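Local structure of putative uncharacterized protein (Pseudomonas phage 201phi2-1, 3R4V) at residues V5-A10 against F83-Y88; A27-D32 against T77-D82; L106-A111 against V142-P147; S112-V117 against A192-F197. The protein is a tubulin-like protein of a Pseudomonas phage and holds guanosine-5'-diphosphate in a pocket of its N-terminal part. One frame throughout, in Å; residues are numbered along the deposited sequence. Where two conformers were deposited one is given.

Interaction 1 (V5-A10 against F83-Y88); sequences VCLIFA and FYIVCY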
loop_
_atom_site.group_PDB
_atom_site.type_symbol
_atom_site.label_atom_id
_atom_site.label_comp_id
_atom_site.label_asym_id
_atom_site.label_seq_id
_atom_site.Cartn_x
_atom_site.Cartn_y
_atom_site.Cartn_z
ATOM N N VAL A 5 -14.093 -2.677 -9.827
ATOM C CA VAL A 5 -12.873 -2.592 -9.038
ATOM C C VAL A 5 -12.487 -3.965 -8.526
ATOM O O VAL A 5 -13.344 -4.775 -8.143
ATOM C CB VAL A 5 -13.042 -1.607 -7.840
ATOM C CG1 VAL A 5 -14.101 -2.105 -6.887
ATOM C CG2 VAL A 5 -11.726 -1.402 -7.105
ATOM N N CYS A 6 -11.188 -4.223 -8.560
ATOM C CA CYS A 6 -10.635 -5.427 -7.987
ATOM C C CYS A 6 -9.701 -5.036 -6.835
ATOM O O CYS A 6 -8.820 -4.187 -6.994
ATOM C CB CYS A 6 -9.893 -6.202 -9.074
ATOM S SG CYS A 6 -8.983 -7.608 -8.479
ATOM N N LEU A 7 -9.909 -5.650 -5.674
ATOM C CA LEU A 7 -9.098 -5.346 -4.500
ATOM C C LEU A 7 -8.112 -6.477 -4.235
ATOM O O LEU A 7 -8.495 -7.648 -4.122
ATOM C CB LEU A 7 -9.980 -5.130 -3.269
ATOM C CG LEU A 7 -10.961 -3.964 -3.371
ATOM C CD1 LEU A 7 -12.279 -4.445 -3.965
ATOM C CD2 LEU A 7 -11.196 -3.361 -2.010
ATOM N N ILE A 8 -6.843 -6.112 -4.106
ATOM C CA ILE A 8 -5.782 -7.093 -3.952
ATOM C C ILE A 8 -5.042 -6.874 -2.632
ATOM O O ILE A 8 -4.623 -5.753 -2.338
ATOM C CB ILE A 8 -4.793 -6.961 -5.109
ATOM C CG1 ILE A 8 -5.509 -7.243 -6.432
ATOM C CG2 ILE A 8 -3.600 -7.893 -4.903
ATOM C CD1 ILE A 8 -4.809 -6.668 -7.640
ATOM N N PHE A 9 -4.892 -7.941 -1.846
ATOM C CA PHE A 9 -4.239 -7.880 -0.537
ATOM C C PHE A 9 -3.119 -8.892 -0.487
ATOM O O PHE A 9 -3.277 -10.021 -0.956
ATOM C CB PHE A 9 -5.234 -8.207 0.588
ATOM C CG PHE A 9 -6.350 -7.226 0.688
ATOM C CD1 PHE A 9 -6.228 -6.107 1.500
ATOM C CD2 PHE A 9 -7.486 -7.376 -0.084
ATOM C CE1 PHE A 9 -7.242 -5.167 1.568
ATOM C CE2 PHE A 9 -8.508 -6.445 -0.016
ATOM C CZ PHE A 9 -8.385 -5.339 0.812
ATOM N N ALA A 10 -1.998 -8.501 0.107
ATOM C CA ALA A 10 -0.822 -9.368 0.120
ATOM C C ALA A 10 -0.149 -9.385 1.478
ATOM O O ALA A 10 -0.058 -8.360 2.153
ATOM C CB ALA A 10 0.165 -8.926 -0.935
ATOM N N PHE A 83 -10.528 -0.513 -12.250
ATOM C CA PHE A 83 -9.686 0.094 -11.231
ATOM C C PHE A 83 -9.219 -0.991 -10.279
ATOM O O PHE A 83 -9.910 -1.989 -10.094
ATOM C CB PHE A 83 -10.485 1.169 -10.473
ATOM C CG PHE A 83 -9.640 2.103 -9.648
ATOM C CD1 PHE A 83 -9.085 3.250 -10.207
ATOM C CD2 PHE A 83 -9.416 1.849 -8.311
ATOM C CE1 PHE A 83 -8.316 4.120 -9.440
ATOM C CE2 PHE A 83 -8.648 2.709 -7.540
ATOM C CZ PHE A 83 -8.101 3.853 -8.100
ATOM N N TYR A 84 -8.033 -0.828 -9.694
ATOM C CA TYR A 84 -7.568 -1.792 -8.698
ATOM C C TYR A 84 -7.128 -1.092 -7.425
ATOM O O TYR A 84 -6.678 0.046 -7.446
ATOM C CB TYR A 84 -6.387 -2.630 -9.215
ATOM C CG TYR A 84 -6.618 -3.324 -10.550
ATOM C CD1 TYR A 84 -6.862 -4.699 -10.619
ATOM C CD2 TYR A 84 -6.576 -2.607 -11.740
ATOM C CE1 TYR A 84 -7.059 -5.340 -11.851
ATOM C CE2 TYR A 84 -6.767 -3.239 -12.965
ATOM C CZ TYR A 84 -7.015 -4.598 -13.011
ATOM O OH TYR A 84 -7.198 -5.204 -14.231
ATOM N N ILE A 85 -7.233 -1.793 -6.312
ATOM C CA ILE A 85 -6.672 -1.303 -5.063
ATOM C C ILE A 85 -5.735 -2.390 -4.551
ATOM O O ILE A 85 -6.125 -3.558 -4.485
ATOM C CB ILE A 85 -7.779 -1.042 -4.043
ATOM C CG1 ILE A 85 -8.751 0.012 -4.595
ATOM C CG2 ILE A 85 -7.192 -0.627 -2.685
ATOM C CD1 ILE A 85 -10.025 0.184 -3.786
ATOM N N VAL A 86 -4.506 -2.020 -4.194
ATOM C CA VAL A 86 -3.537 -2.991 -3.679
ATOM C C VAL A 86 -3.149 -2.644 -2.239
ATOM O O VAL A 86 -2.963 -1.479 -1.924
ATOM C CB VAL A 86 -2.267 -2.975 -4.504
ATOM C CG1 VAL A 86 -1.400 -4.186 -4.138
ATOM C CG2 VAL A 86 -2.600 -2.974 -5.984
ATOM N N CYS A 87 -3.010 -3.643 -1.373
ATOM C CA CYS A 87 -2.791 -3.361 0.041
ATOM C C CYS A 87 -1.848 -4.361 0.702
ATOM O O CYS A 87 -2.051 -5.567 0.620
ATOM C CB CYS A 87 -4.143 -3.338 0.783
ATOM S SG CYS A 87 -4.012 -3.178 2.587
ATOM N N TYR A 88 -0.817 -3.852 1.359
ATOM C CA TYR A 88 0.155 -4.713 2.011
ATOM C C TYR A 88 1.059 -3.902 2.929
ATOM O O TYR A 88 1.079 -2.674 2.856
ATOM C CB TYR A 88 0.999 -5.436 0.946
ATOM C CG TYR A 88 1.659 -4.496 -0.050
ATOM C CD1 TYR A 88 2.954 -4.056 0.152
ATOM C CD2 TYR A 88 0.988 -4.068 -1.198
ATOM C CE1 TYR A 88 3.585 -3.192 -0.770
ATOM C CE2 TYR A 88 1.613 -3.211 -2.120
ATOM C CZ TYR A 88 2.902 -2.787 -1.890
ATOM O OH TYR A 88 3.524 -1.934 -2.785
#
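The F9 ring is met obliquely by C87, whose CB lies 3.5 Å from F9 CD1 and whose SG sits 4.9 Å from the ring centroid, a Cys sulfur-aromatic contact. C87 CB touches F9 CD1 and CE1 directly; SG, anti to the backbone N (chi1 174°), stays beside the same two atoms. The Y84 ring, on the other face of the sheet, is likewise approached obliquely, by C6 CB at 3.7 Å from Y84 CD1 and by the I8 CD1 methyl. V5 CG2 comes to the edge of the F83 ring, near its plane, and I85 CG1 also lies at that ring's edge, in plane. On the face of F9, L7 and I85 lie side by side, with L7 CD2 4.1 Å from I85 CD1.

The backbones form neighbouring parallel strands in the Rossmann-like sheet of the tubulin/FtsZ nucleotide-binding domain, their axes 14° apart. Five hydrogen bonds zip them together; the shortest, from I8 N to I85 O, is 2.7 Å and nearly linear, whereas that from C87 N to I8 O is more bent, at 132°. CA-H...O contacts such as V5 CA to F83 O (3.2 Å) add C-H donors at the same carbonyls. Y84 OH bonds to A81 N and R109 NH1, outside this pair. The contact is therefore a buried one in which backbone polarity is satisfied from strand to strand while carbon and sulfur fill both faces.

Interaction 2 (A27-D32 against T77-D82); sequences AVHCFD and TIPEAD
Van der Waals contact dominates where H29 and F31 of the strand face T77, I78 and P79. P79 CD approaches the H29 imidazole obliquely, 3.3 Å from CE1 and almost as near NE2, the two side chains arriving from opposite directions. F31 meets I78 with the far end of its ring: CZ lies 3.7 Å from I78 CD1, and CE1 is nearly as close to the same methyl. I78 CG1 also touches CZ, its placement anti to the carbonyl carbon (chi1 -59°) carrying the ethyl arm to the phenyl group.

Polar contact runs through water. Water 1 lies in the plane of the imidazole at its edge, 2.8 Å from H29 ND1, and donates a hydrogen bond to T77 OG1, also at 2.8 Å. That hydroxyl bonds to L74 O as well, and it stands at the F31 ring edge, in plane, 3.8 Å from CZ. H29 ND1 and T77 O come to 3.4 Å at an angle too poor for a hydrogen bond, so the water makes the polar link.

In the fold, the contact lays the loop between helix 71-76 and strand 84-89 over strand 28-32, with C6 of adjoining strand 6-10 touching both H29 and I78.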
loop_
_atom_site.group_PDB
_atom_site.type_symbol
_atom_site.label_atom_id
_atom_site.label_comp_id
_atom_site.label_asym_id
_atom_site.label_seq_id
_atom_site.Cartn_x
_atom_site.Cartn_y
_atom_site.Cartn_z
ATOM N N ALA A 27 -14.899 -9.548 -5.335
ATOM C CA ALA A 27 -14.023 -8.456 -5.774
ATOM C C ALA A 27 -12.687 -8.451 -5.043
ATOM O O ALA A 27 -11.730 -7.806 -5.487
ATOM C CB ALA A 27 -14.714 -7.106 -5.599
ATOM N N VAL A 28 -12.630 -9.174 -3.929
ATOM C CA VAL A 28 -11.440 -9.225 -3.079
ATOM C C VAL A 28 -10.547 -10.440 -3.398
ATOM O O VAL A 28 -11.013 -11.583 -3.457
ATOM C CB VAL A 28 -11.848 -9.226 -1.586
ATOM C CG1 VAL A 28 -10.645 -9.366 -0.702
ATOM C CG2 VAL A 28 -12.626 -7.948 -1.241
ATOM N N HIS A 29 -9.263 -10.178 -3.614
ATOM C CA HIS A 29 -8.291 -11.219 -3.935
ATOM C C HIS A 29 -7.107 -11.129 -2.989
ATOM O O HIS A 29 -6.421 -10.099 -2.943
ATOM C CB HIS A 29 -7.804 -11.052 -5.374
ATOM C CG HIS A 29 -8.895 -11.174 -6.391
ATOM N ND1 HIS A 29 -9.042 -12.286 -7.191
ATOM C CD2 HIS A 29 -9.900 -10.330 -6.728
ATOM C CE1 HIS A 29 -10.094 -12.124 -7.977
ATOM N NE2 HIS A 29 -10.632 -10.944 -7.717
ATOM N N CYS A 30 -6.861 -12.202 -2.239
ATOM C CA CYS A 30 -5.786 -12.215 -1.246
ATOM C C CYS A 30 -4.669 -13.164 -1.643
ATOM O O CYS A 30 -4.927 -14.233 -2.177
ATOM C CB CYS A 30 -6.324 -12.644 0.119
ATOM S SG CYS A 30 -7.608 -11.574 0.767
ATOM N N PHE A 31 -3.434 -12.770 -1.353
ATOM C CA PHE A 31 -2.265 -13.589 -1.656
ATOM C C PHE A 31 -1.294 -13.613 -0.478
ATOM O O PHE A 31 -1.073 -12.595 0.178
ATOM C CB PHE A 31 -1.551 -13.042 -2.901
ATOM C CG PHE A 31 -2.437 -12.951 -4.103
ATOM C CD1 PHE A 31 -3.145 -11.792 -4.371
ATOM C CD2 PHE A 31 -2.601 -14.042 -4.941
ATOM C CE1 PHE A 31 -3.988 -11.712 -5.468
ATOM C CE2 PHE A 31 -3.444 -13.973 -6.036
ATOM C CZ PHE A 31 -4.141 -12.803 -6.301
ATOM N N ASP A 32 -0.715 -14.780 -0.219
ATOM C CA ASP A 32 0.304 -14.924 0.811
ATOM C C ASP A 32 1.156 -16.144 0.499
ATOM O O ASP A 32 0.872 -16.894 -0.439
ATOM C CB ASP A 32 -0.329 -15.062 2.205
ATOM C CG ASP A 32 0.541 -14.469 3.316
ATOM O OD1 ASP A 32 0.020 -14.269 4.434
ATOM O OD2 ASP A 32 1.739 -14.188 3.080
ATOM N N THR A 77 -5.551 -15.277 -12.023
ATOM C CA THR A 77 -6.700 -15.314 -11.129
ATOM C C THR A 77 -7.257 -13.918 -10.850
ATOM O O THR A 77 -8.251 -13.775 -10.148
ATOM C CB THR A 77 -6.367 -15.991 -9.785
ATOM O OG1 THR A 77 -5.620 -15.088 -8.963
ATOM C CG2 THR A 77 -5.567 -17.282 -10.002
ATOM N N ILE A 78 -6.619 -12.886 -11.389
ATOM C CA ILE A 78 -7.083 -11.521 -11.139
ATOM C C ILE A 78 -7.775 -10.990 -12.382
ATOM O O ILE A 78 -7.136 -10.752 -13.399
ATOM C CB ILE A 78 -5.924 -10.584 -10.713
ATOM C CG1 ILE A 78 -5.248 -11.121 -9.445
ATOM C CG2 ILE A 78 -6.435 -9.151 -10.506
ATOM C CD1 ILE A 78 -3.958 -10.384 -9.063
ATOM N N PRO A 79 -9.100 -10.822 -12.310
ATOM C CA PRO A 79 -9.890 -10.397 -13.470
ATOM C C PRO A 79 -9.471 -9.022 -13.972
ATOM O O PRO A 79 -8.914 -8.239 -13.210
ATOM C CB PRO A 79 -11.314 -10.305 -12.912
ATOM C CG PRO A 79 -11.296 -11.054 -11.628
ATOM C CD PRO A 79 -9.913 -10.933 -11.091
ATOM N N GLU A 80 -9.738 -8.739 -15.242
ATOM C CA GLU A 80 -9.596 -7.386 -15.763
ATOM C C GLU A 80 -10.591 -6.488 -15.045
ATOM O O GLU A 80 -11.767 -6.835 -14.909
ATOM C CB GLU A 80 -9.862 -7.346 -17.269
ATOM C CG GLU A 80 -8.838 -8.094 -18.119
ATOM C CD GLU A 80 -7.463 -7.436 -18.111
ATOM O OE1 GLU A 80 -7.390 -6.190 -17.993
ATOM O OE2 GLU A 80 -6.452 -8.168 -18.226
ATOM N N ALA A 81 -10.123 -5.341 -14.575
ATOM C CA ALA A 81 -11.008 -4.399 -13.899
ATOM C C ALA A 81 -10.721 -2.965 -14.316
ATOM O O ALA A 81 -9.626 -2.650 -14.783
ATOM C CB ALA A 81 -10.897 -4.548 -12.393
ATOM N N ASP A 82 -11.715 -2.101 -14.144
ATOM C CA ASP A 82 -11.566 -0.685 -14.450
ATOM C C ASP A 82 -10.682 0.053 -13.443
ATOM O O ASP A 82 -10.166 1.133 -13.736
ATOM C CB ASP A 82 -12.933 -0.007 -14.532
ATOM C CG ASP A 82 -13.718 -0.419 -15.770
ATOM O OD1 ASP A 82 -13.078 -0.759 -16.789
ATOM O OD2 ASP A 82 -14.971 -0.402 -15.717
HETATM O O HOH W 1 -7.218 -14.428 -6.795
#

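Interaction 3 (L106-A111 against V142-P147); sequences LADRKA and VNKHLP
A107 CB packs into the angle between K144 and L146, 3.7 Å from K144 CG and 3.8 Å from L146 CD2. This is the close, buried part of the contact. In L146, with CG anti to the backbone N, chi1 (176°) swings the isobutyl group toward A107, where CD2 makes the contact and also comes within 4.4 Å of A111 O; the leucine further touches F113 of strand 113-119. K144 lays its aliphatic chain past A107, bends at chi2 (-67°), and then extends toward D108.

Each segment holds the last turn of a helix and the chain leaving it. The two helices, 95-108 and 124-144, pack on the central sheet of this tubulin-like fold, and each ends in a Schellman motif. K110 and H145, both with positive phi, turn the chain out of the helix toward the strands that follow, 113-119 and 148-154.

The outer side is looser and polar. K144 NZ forms a salt bridge with D108 OD1 at 2.8 Å, meeting that oxygen on its syn side but 24° out of the carboxylate plane. Water 2 accepts from the same ammonium group at 2.8 Å and donates weakly to D108 OD2. Farther along, K110 makes no direct contact with the second segment and reaches it through water: water 3 accepts from K110 NZ at 2.9 Å and donates to K144 O, while water 4 connects the same NZ, weakly, with H145 O.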
loop_
_atom_site.group_PDB
_atom_site.type_symbol
_atom_site.label_atom_id
_atom_site.label_comp_id
_atom_site.label_asym_id
_atom_site.label_seq_id
_atom_site.Cartn_x
_atom_site.Cartn_y
_atom_site.Cartn_z
ATOM N N LEU A 106 0.165 -4.981 -12.917
ATOM C CA LEU A 106 -0.950 -4.065 -13.163
ATOM C C LEU A 106 -0.499 -2.901 -14.044
ATOM O O LEU A 106 -1.244 -2.441 -14.909
ATOM C CB LEU A 106 -1.537 -3.542 -11.846
ATOM C CG LEU A 106 -2.185 -4.580 -10.936
ATOM C CD1 LEU A 106 -2.663 -3.895 -9.660
ATOM C CD2 LEU A 106 -3.355 -5.235 -11.650
ATOM N N ALA A 107 0.712 -2.398 -13.813
ATOM C CA ALA A 107 1.246 -1.361 -14.691
ATOM C C ALA A 107 1.327 -1.873 -16.142
ATOM O O ALA A 107 0.995 -1.149 -17.074
ATOM C CB ALA A 107 2.616 -0.864 -14.195
ATOM N N ASP A 108 1.756 -3.122 -16.334
ATOM C CA ASP A 108 1.818 -3.687 -17.684
ATOM C C ASP A 108 0.427 -3.779 -18.335
ATOM O O ASP A 108 0.316 -3.708 -19.559
ATOM C CB ASP A 108 2.511 -5.061 -17.698
ATOM C CG ASP A 108 4.019 -4.979 -17.444
ATOM O OD1 ASP A 108 4.602 -3.873 -17.482
ATOM O OD2 ASP A 108 4.638 -6.046 -17.227
ATOM N N ARG A 109 -0.623 -3.937 -17.524
ATOM C CA ARG A 109 -2.005 -3.926 -18.026
ATOM C C ARG A 109 -2.464 -2.515 -18.396
ATOM O O ARG A 109 -3.578 -2.331 -18.869
ATOM C CB ARG A 109 -2.992 -4.487 -16.990
ATOM C CG ARG A 109 -2.805 -5.943 -16.611
ATOM C CD ARG A 109 -3.942 -6.432 -15.706
ATOM N NE ARG A 109 -3.832 -7.863 -15.421
ATOM C CZ ARG A 109 -4.720 -8.565 -14.720
ATOM N NH1 ARG A 109 -5.802 -7.979 -14.232
ATOM N NH2 ARG A 109 -4.527 -9.862 -14.519
ATOM N N LYS A 110 -1.610 -1.523 -18.156
ATOM C CA LYS A 110 -1.975 -0.113 -18.338
ATOM C C LYS A 110 -3.134 0.278 -17.423
ATOM O O LYS A 110 -3.954 1.132 -17.758
ATOM C CB LYS A 110 -2.307 0.184 -19.806
ATOM C CG LYS A 110 -1.175 -0.164 -20.763
ATOM C CD LYS A 110 0.156 0.362 -20.232
ATOM C CE LYS A 110 1.026 0.931 -21.332
ATOM N NZ LYS A 110 2.296 1.481 -20.775
ATOM N N ALA A 111 -3.177 -0.354 -16.256
ATOM C CA ALA A 111 -4.252 -0.146 -15.287
ATOM C C ALA A 111 -4.200 1.153 -14.473
ATOM O O ALA A 111 -3.140 1.781 -14.291
ATOM C CB ALA A 111 -4.333 -1.337 -14.341
ATOM N N VAL A 142 9.480 4.430 -12.289
ATOM C CA VAL A 142 10.413 4.750 -13.380
ATOM C C VAL A 142 10.395 3.751 -14.555
ATOM O O VAL A 142 10.273 4.144 -15.719
ATOM C CB VAL A 142 11.846 4.869 -12.840
ATOM C CG1 VAL A 142 12.833 5.114 -13.990
ATOM C CG2 VAL A 142 11.904 5.979 -11.834
ATOM N N ASN A 143 10.538 2.465 -14.256
ATOM C CA ASN A 143 10.607 1.444 -15.299
ATOM C C ASN A 143 9.329 1.374 -16.137
ATOM O O ASN A 143 9.390 1.162 -17.342
ATOM C CB ASN A 143 10.895 0.064 -14.695
ATOM C CG ASN A 143 12.308 -0.056 -14.148
ATOM O OD1 ASN A 143 13.116 0.867 -14.260
ATOM N ND2 ASN A 143 12.602 -1.195 -13.532
ATOM N N LYS A 144 8.178 1.565 -15.501
ATOM C CA LYS A 144 6.899 1.453 -16.202
ATOM C C LYS A 144 6.400 2.821 -16.652
ATOM O O LYS A 144 5.375 2.927 -17.327
ATOM C CB LYS A 144 5.847 0.803 -15.303
ATOM C CG LYS A 144 6.273 -0.510 -14.653
ATOM C CD LYS A 144 6.454 -1.604 -15.660
ATOM C CE LYS A 144 6.513 -2.972 -14.983
ATOM N NZ LYS A 144 6.982 -4.016 -15.926
ATOM N N HIS A 145 7.152 3.854 -16.299
ATOM C CA HIS A 145 6.780 5.234 -16.575
ATOM C C HIS A 145 5.332 5.499 -16.158
ATOM O O HIS A 145 4.478 5.807 -16.977
ATOM C CB HIS A 145 6.991 5.575 -18.062
ATOM C CG HIS A 145 7.135 7.042 -18.307
ATOM N ND1 HIS A 145 8.343 7.698 -18.198
ATOM C CD2 HIS A 145 6.213 7.991 -18.590
ATOM C CE1 HIS A 145 8.162 8.986 -18.433
ATOM N NE2 HIS A 145 6.879 9.188 -18.675
ATOM N N LEU A 146 5.057 5.368 -14.865
ATOM C CA LEU A 146 3.702 5.511 -14.381
ATOM C C LEU A 146 3.794 5.954 -12.931
ATOM O O LEU A 146 4.659 5.456 -12.216
ATOM C CB LEU A 146 3.024 4.142 -14.431
ATOM C CG LEU A 146 1.617 4.067 -13.875
ATOM C CD1 LEU A 146 0.695 4.761 -14.860
ATOM C CD2 LEU A 146 1.170 2.618 -13.621
ATOM N N PRO A 147 2.924 6.883 -12.500
ATOM C CA PRO A 147 2.936 7.207 -11.064
ATOM C C PRO A 147 2.494 5.993 -10.271
ATOM O O PRO A 147 1.556 5.294 -10.661
ATOM C CB PRO A 147 1.885 8.312 -10.930
ATOM C CG PRO A 147 1.755 8.877 -12.349
ATOM C CD PRO A 147 1.944 7.697 -13.239
HETATM O O HOH W 2 6.758 -6.442 -14.629
HETATM O O HOH W 3 3.697 0.827 -18.333
HETATM O O HOH W 4 2.568 3.922 -18.568
#

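Interaction 4 (S112-V117 against A192-F197); sequences SFVSFV and ANWVRF
V195, in the last turn of helix 188-195, is wedged against the start of strand 113-119; the helix, which falls in the phage tubulin-like C-terminal family region, packs here on the parallel part of the tubulin-like sheet. From the CB of V195 two methyls diverge. CG1, placed between the backbone N and the carbonyl carbon (chi1 71°), meets S112 CB at 3.7 Å and also touches S112 CA. CG2, anti to the backbone N, approaches F113 O at 3.3 Å and the CG1 methyl of V114 at 3.8 Å. The valine thereby spans three consecutive residues of the opposing segment, and it touches V149 of strand 148-154 as well. W194 extends the apolar patch, its CH2 atom 4.3 Å from V114 CG1, which comes to the indole obliquely.

R196 follows the helix and passes its aliphatic part by S112, while its guanidinium bonds to A111 O and forms a salt bridge with D199. No hydrogen bond joins the two segments; S112 OG lies 3.2 Å from A192 CB.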
loop_
_atom_site.group_PDB
_atom_site.type_symbol
_atom_site.label_atom_id
_atom_site.label_comp_id
_atom_site.label_asym_id
_atom_site.label_seq_id
_atom_site.Cartn_x
_atom_site.Cartn_y
_atom_site.Cartn_z
ATOM N N SER A 112 -5.377 1.542 -13.988
ATOM C CA SER A 112 -5.529 2.612 -13.013
ATOM C C SER A 112 -5.670 1.974 -11.638
ATOM O O SER A 112 -6.533 1.118 -11.427
ATOM C CB SER A 112 -6.798 3.418 -13.308
ATOM O OG SER A 112 -6.749 4.025 -14.588
ATOM N N PHE A 113 -4.825 2.374 -10.701
ATOM C CA PHE A 113 -4.870 1.758 -9.386
ATOM C C PHE A 113 -4.197 2.637 -8.343
ATOM O O PHE A 113 -3.409 3.523 -8.672
ATOM C CB PHE A 113 -4.234 0.348 -9.421
ATOM C CG PHE A 113 -2.797 0.351 -9.881
ATOM C CD1 PHE A 113 -1.763 0.514 -8.964
ATOM C CD2 PHE A 113 -2.480 0.202 -11.229
ATOM C CE1 PHE A 113 -0.422 0.515 -9.391
ATOM C CE2 PHE A 113 -1.158 0.210 -11.666
ATOM C CZ PHE A 113 -0.125 0.369 -10.744
ATOM N N VAL A 114 -4.551 2.412 -7.084
ATOM C CA VAL A 114 -3.824 2.996 -5.960
ATOM C C VAL A 114 -3.494 1.910 -4.951
ATOM O O VAL A 114 -4.105 0.844 -4.970
ATOM C CB VAL A 114 -4.599 4.132 -5.249
ATOM C CG1 VAL A 114 -4.891 5.273 -6.235
ATOM C CG2 VAL A 114 -5.895 3.612 -4.606
ATOM N N SER A 115 -2.516 2.171 -4.083
ATOM C CA SER A 115 -2.136 1.181 -3.071
ATOM C C SER A 115 -2.276 1.759 -1.680
ATOM O O SER A 115 -2.161 2.962 -1.489
ATOM C CB SER A 115 -0.677 0.767 -3.273
ATOM O OG SER A 115 -0.493 0.222 -4.571
ATOM N N PHE A 116 -2.512 0.887 -0.708
ATOM C CA PHE A 116 -2.503 1.270 0.688
ATOM C C PHE A 116 -1.377 0.481 1.356
ATOM O O PHE A 116 -1.436 -0.755 1.414
ATOM C CB PHE A 116 -3.856 0.939 1.334
ATOM C CG PHE A 116 -4.947 1.897 0.934
ATOM C CD1 PHE A 116 -5.229 3.005 1.712
ATOM C CD2 PHE A 116 -5.636 1.715 -0.250
ATOM C CE1 PHE A 116 -6.203 3.909 1.320
ATOM C CE2 PHE A 116 -6.617 2.623 -0.649
ATOM C CZ PHE A 116 -6.899 3.702 0.136
ATOM N N VAL A 117 -0.343 1.176 1.824
ATOM C CA VAL A 117 0.850 0.477 2.308
ATOM C C VAL A 117 1.158 0.907 3.733
ATOM O O VAL A 117 0.938 2.066 4.103
ATOM C CB VAL A 117 2.074 0.706 1.390
ATOM C CG1 VAL A 117 1.817 0.101 -0.004
ATOM C CG2 VAL A 117 2.434 2.185 1.309
ATOM N N ALA A 192 -9.121 7.414 -14.525
ATOM C CA ALA A 192 -7.859 6.956 -15.115
ATOM C C ALA A 192 -6.881 8.113 -15.254
ATOM O O ALA A 192 -5.714 8.001 -14.880
ATOM C CB ALA A 192 -8.093 6.279 -16.475
ATOM N N ASN A 193 -7.357 9.238 -15.777
ATOM C CA ASN A 193 -6.474 10.380 -15.987
ATOM C C ASN A 193 -6.096 11.139 -14.719
ATOM O O ASN A 193 -5.154 11.937 -14.732
ATOM C CB ASN A 193 -7.036 11.315 -17.046
ATOM C CG ASN A 193 -6.934 10.722 -18.434
ATOM O OD1 ASN A 193 -5.854 10.295 -18.861
ATOM N ND2 ASN A 193 -8.057 10.652 -19.128
ATOM N N TRP A 194 -6.831 10.893 -13.636
ATOM C CA TRP A 194 -6.468 11.418 -12.334
ATOM C C TRP A 194 -5.246 10.690 -11.804
ATOM O O TRP A 194 -4.282 11.317 -11.376
ATOM C CB TRP A 194 -7.637 11.264 -11.349
ATOM C CG TRP A 194 -7.282 11.357 -9.891
ATOM C CD1 TRP A 194 -6.822 12.454 -9.222
ATOM C CD2 TRP A 194 -7.392 10.310 -8.920
ATOM N NE1 TRP A 194 -6.635 12.150 -7.886
ATOM C CE2 TRP A 194 -6.976 10.838 -7.679
ATOM C CE3 TRP A 194 -7.796 8.972 -8.982
ATOM C CZ2 TRP A 194 -6.949 10.075 -6.509
ATOM C CZ3 TRP A 194 -7.775 8.212 -7.820
ATOM C CH2 TRP A 194 -7.355 8.763 -6.602
ATOM N N VAL A 195 -5.290 9.361 -11.821
ATOM C CA VAL A 195 -4.238 8.582 -11.170
ATOM C C VAL A 195 -3.052 8.278 -12.101
ATOM O O VAL A 195 -1.904 8.167 -11.641
ATOM C CB VAL A 195 -4.805 7.287 -10.524
ATOM C CG1 VAL A 195 -5.212 6.267 -11.586
ATOM C CG2 VAL A 195 -3.786 6.706 -9.571
ATOM N N ARG A 196 -3.327 8.162 -13.401
ATOM C CA ARG A 196 -2.281 8.007 -14.420
ATOM C C ARG A 196 -1.975 9.372 -15.051
ATOM O O ARG A 196 -2.017 9.526 -16.277
ATOM C CB ARG A 196 -2.737 7.038 -15.509
ATOM C CG ARG A 196 -3.051 5.615 -15.033
ATOM C CD ARG A 196 -3.509 4.743 -16.229
ATOM N NE ARG A 196 -2.479 4.721 -17.265
ATOM C CZ ARG A 196 -1.457 3.874 -17.262
ATOM N NH1 ARG A 196 -1.372 2.955 -16.311
ATOM N NH2 ARG A 196 -0.533 3.933 -18.209
ATOM N N PHE A 197 -1.686 10.364 -14.213
ATOM C CA PHE A 197 -1.615 11.745 -14.689
ATOM C C PHE A 197 -0.489 12.009 -15.690
ATOM O O PHE A 197 -0.573 12.946 -16.464
ATOM C CB PHE A 197 -1.577 12.749 -13.528
ATOM C CG PHE A 197 -0.435 12.537 -12.567
ATOM C CD1 PHE A 197 0.826 13.059 -12.841
ATOM C CD2 PHE A 197 -0.625 11.826 -11.384
ATOM C CE1 PHE A 197 1.889 12.869 -11.968
ATOM C CE2 PHE A 197 0.428 11.640 -10.493
ATOM C CZ PHE A 197 1.684 12.162 -10.780
#

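Overall arrangement
Interactions 1, 2 and 4 all reach one mixed sheet, in which strands 28-32, 6-10, 84-89 and 113-119 stand side by side. Interaction 1 pairs the two middle strands of its six-stranded parallel part; interaction 2, with its centre about 7 Å away, is nested inside the loop that interaction 1 closes. The centres of interactions 1 and 4 are about 11 Å apart. Interactions 3 and 4 follow later, with alternating segments and centres about 10 Å apart, joined by R196 NH1 to A111 O. R109 links interaction 3 to I78 of interaction 2, their centres about 17 Å apart. The contacts tie the sheet's parallel part to helices 95-108, 124-144 and 188-195, the last in the C-terminal family region.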